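Local structure of putative cellulase CEL6 (Mycobacterium tuberculosis, 1UP3) at residues T218-A226 against S237-P245. The protein is a family 6 glycoside hydrolase that probably acts as an endoglucanase, cleaving the beta-1,4 linkages of cellulose. Residues are numbered along the deposited sequence; the frame is centred on the assembly and turned at random.
Sequences TSRNGAGPA and SGRALGAPP
Thr-218 OG1 donates to Ala-243 O at 2.8 Å, in the carbonyl plane; chi1 of 57° sets this hydroxyl between its own N and C, toward 237-245. At Ser-219 the carbonyl is used instead: Leu-241 CA approaches its O at 3.3 Å in a nearly straight CA-H...O contact. Arg-220 turns its side chain elsewhere, to a salt bridge with Asp-267. Asn-221 OD1 reaches Ala-243 N through a water, while its ND2 binds Tyr-193 O. Asn-221 also begins a type I turn to Gly-224, within which Gly-222 N donates to Ala-240 O (2.9 Å), the donor N 42° out of the Ala-240 carbonyl plane. Ala-223 CB meets Ala-240 CB at 4.0 Å, and a second water accepts from the N atoms of both residues. Gly-224 O takes Arg-239 NH1 at 3.0 Å, close to the guanidinium plane, though NH1 sits well above the carbonyl plane; Ala-226 N lies over one guanidinium face. The bent arginine chain folds back to Ser-237 O, held by NE at 2.9 Å (159°) and less closely by NH2 at 3.3 Å, which with NH1 probably limits rotation. Arg-239 N also binds a 1PG molecule, probably from the crystallisation liquor. All three direct hydrogen bonds end on main-chain carbonyls, so the pairing depends on backbone positions and few side chains.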
loop_
_atom_site.group_PDB
_atom_site.type_symbol
_atom_site.label_atom_id
_atom_site.label_comp_id
_atom_site.label_asym_id
_atom_site.label_seq_id
_atom_site.Cartn_x
_atom_site.Cartn_y
_atom_site.Cartn_z
ATOM N N THR A 218 7.389 4.395 3.247
ATOM C CA THR A 218 8.706 5.002 3.152
ATOM C C THR A 218 9.595 4.368 2.081
ATOM O O THR A 218 10.830 4.565 2.048
ATOM C CB THR A 218 9.419 4.935 4.520
ATOM O OG1 THR A 218 9.509 3.566 4.954
ATOM C CG2 THR A 218 8.640 5.742 5.594
ATOM N N SER A 219 8.975 3.625 1.167
ATOM C CA SER A 219 9.707 2.951 0.109
ATOM C C SER A 219 10.600 3.853 -0.755
ATOM O O SER A 219 11.714 3.441 -1.170
ATOM C CB SER A 219 8.742 2.186 -0.777
ATOM O OG SER A 219 7.724 3.035 -1.315
ATOM N N ARG A 220 10.138 5.070 -1.027
ATOM C CA ARG A 220 10.793 5.923 -2.013
ATOM C C ARG A 220 10.947 7.364 -1.567
ATOM O O ARG A 220 11.068 8.250 -2.422
ATOM C CB ARG A 220 10.055 5.856 -3.343
ATOM C CG ARG A 220 10.028 4.414 -3.947
ATOM C CD ARG A 220 9.518 4.350 -5.388
ATOM N NE ARG A 220 8.109 4.746 -5.487
ATOM C CZ ARG A 220 7.481 4.896 -6.618
ATOM N NH1 ARG A 220 8.120 4.657 -7.773
ATOM N NH2 ARG A 220 6.198 5.226 -6.607
ATOM N N ASN A 221 10.899 7.626 -0.257
ATOM C CA ASN A 221 10.847 9.011 0.260
ATOM C C ASN A 221 12.102 9.533 0.940
ATOM O O ASN A 221 12.065 10.560 1.644
ATOM C CB ASN A 221 9.609 9.221 1.139
ATOM C CG ASN A 221 9.778 8.663 2.540
ATOM O OD1 ASN A 221 10.674 7.836 2.795
ATOM N ND2 ASN A 221 8.939 9.120 3.477
ATOM N N GLY A 222 13.230 8.858 0.730
ATOM C CA GLY A 222 14.477 9.241 1.379
ATOM C C GLY A 222 15.019 10.579 0.952
ATOM O O GLY A 222 15.821 11.166 1.699
ATOM N N ALA A 223 14.614 11.083 -0.223
ATOM C CA ALA A 223 15.079 12.384 -0.708
ATOM C C ALA A 223 13.890 13.332 -0.877
ATOM O O ALA A 223 13.977 14.366 -1.541
ATOM C CB ALA A 223 15.839 12.229 -2.039
ATOM N N GLY A 224 12.744 12.964 -0.281
ATOM C CA GLY A 224 11.549 13.750 -0.465
ATOM C C GLY A 224 11.038 13.702 -1.898
ATOM O O GLY A 224 11.464 12.860 -2.713
ATOM N N PRO A 225 10.078 14.559 -2.202
ATOM C CA PRO A 225 9.418 14.571 -3.513
ATOM C C PRO A 225 10.198 15.357 -4.595
ATOM O O PRO A 225 11.013 16.234 -4.289
ATOM C CB PRO A 225 8.090 15.231 -3.192
ATOM C CG PRO A 225 8.445 16.229 -2.150
ATOM C CD PRO A 225 9.484 15.533 -1.282
ATOM N N ALA A 226 9.969 15.007 -5.849
ATOM C CA ALA A 226 10.449 15.785 -6.986
ATOM C C ALA A 226 9.740 17.135 -6.988
ATOM O O ALA A 226 8.708 17.302 -6.360
ATOM C CB ALA A 226 10.195 15.007 -8.315
ATOM N N SER A 237 12.740 10.939 -11.463
ATOM C CA SER A 237 14.137 10.688 -11.185
ATOM C C SER A 237 14.562 11.391 -9.892
ATOM O O SER A 237 13.841 12.220 -9.325
ATOM C CB SER A 237 14.987 11.129 -12.374
ATOM O OG SER A 237 14.889 12.527 -12.525
ATOM N N GLY A 238 15.751 11.025 -9.417
ATOM C CA GLY A 238 16.376 11.644 -8.257
ATOM C C GLY A 238 15.786 11.307 -6.890
ATOM O O GLY A 238 16.092 11.968 -5.888
ATOM N N ARG A 239 14.905 10.310 -6.844
ATOM C CA ARG A 239 14.299 9.857 -5.590
ATOM C C ARG A 239 15.171 8.771 -4.962
ATOM O O ARG A 239 15.919 8.101 -5.647
ATOM C CB ARG A 239 12.881 9.315 -5.818
ATOM C CG ARG A 239 11.909 10.283 -6.505
ATOM C CD ARG A 239 11.848 11.685 -5.931
ATOM N NE ARG A 239 12.734 12.585 -6.633
ATOM C CZ ARG A 239 13.370 13.633 -6.104
ATOM N NH1 ARG A 239 13.327 13.944 -4.816
ATOM N NH2 ARG A 239 14.105 14.375 -6.902
ATOM N N ALA A 240 14.991 8.529 -3.668
ATOM C CA ALA A 240 15.823 7.582 -2.940
ATOM C C ALA A 240 14.955 6.705 -2.082
ATOM O O ALA A 240 13.931 7.164 -1.579
ATOM C CB ALA A 240 16.799 8.359 -2.071
ATOM N N LEU A 241 15.385 5.468 -1.876
ATOM C CA LEU A 241 14.781 4.627 -0.850
ATOM C C LEU A 241 14.745 5.400 0.460
ATOM O O LEU A 241 15.728 6.117 0.823
ATOM C CB LEU A 241 15.617 3.382 -0.624
ATOM C CG LEU A 241 15.858 2.476 -1.816
ATOM C CD1 LEU A 241 16.824 1.382 -1.369
ATOM C CD2 LEU A 241 14.569 1.899 -2.353
ATOM N N GLY A 242 13.629 5.232 1.182
ATOM C CA GLY A 242 13.480 5.782 2.516
ATOM C C GLY A 242 13.787 4.768 3.602
ATOM O O GLY A 242 14.340 3.678 3.341
ATOM N N ALA A 243 13.479 5.132 4.842
ATOM C CA ALA A 243 13.718 4.265 5.999
ATOM C C ALA A 243 13.209 2.874 5.802
ATOM O O ALA A 243 12.097 2.708 5.361
ATOM C CB ALA A 243 13.012 4.844 7.228
ATOM N N PRO A 244 14.002 1.843 6.109
ATOM C CA PRO A 244 13.497 0.492 6.047
ATOM C C PRO A 244 12.346 0.265 7.023
ATOM O O PRO A 244 12.233 0.993 8.040
ATOM C CB PRO A 244 14.705 -0.396 6.379
ATOM C CG PRO A 244 15.908 0.487 6.202
ATOM C CD PRO A 244 15.460 1.898 6.367
ATOM N N PRO A 245 11.485 -0.684 6.700
ATOM C CA PRO A 245 10.306 -0.938 7.538
ATOM C C PRO A 245 10.664 -1.149 9.004
ATOM O O PRO A 245 11.630 -1.853 9.345
ATOM C CB PRO A 245 9.658 -2.161 6.879
ATOM C CG PRO A 245 10.106 -2.072 5.453
ATOM C CD PRO A 245 11.478 -1.521 5.487
HETATM O O HOH W 1 12.828 10.349 -2.403
HETATM O O HOH W 2 12.352 7.853 4.955
#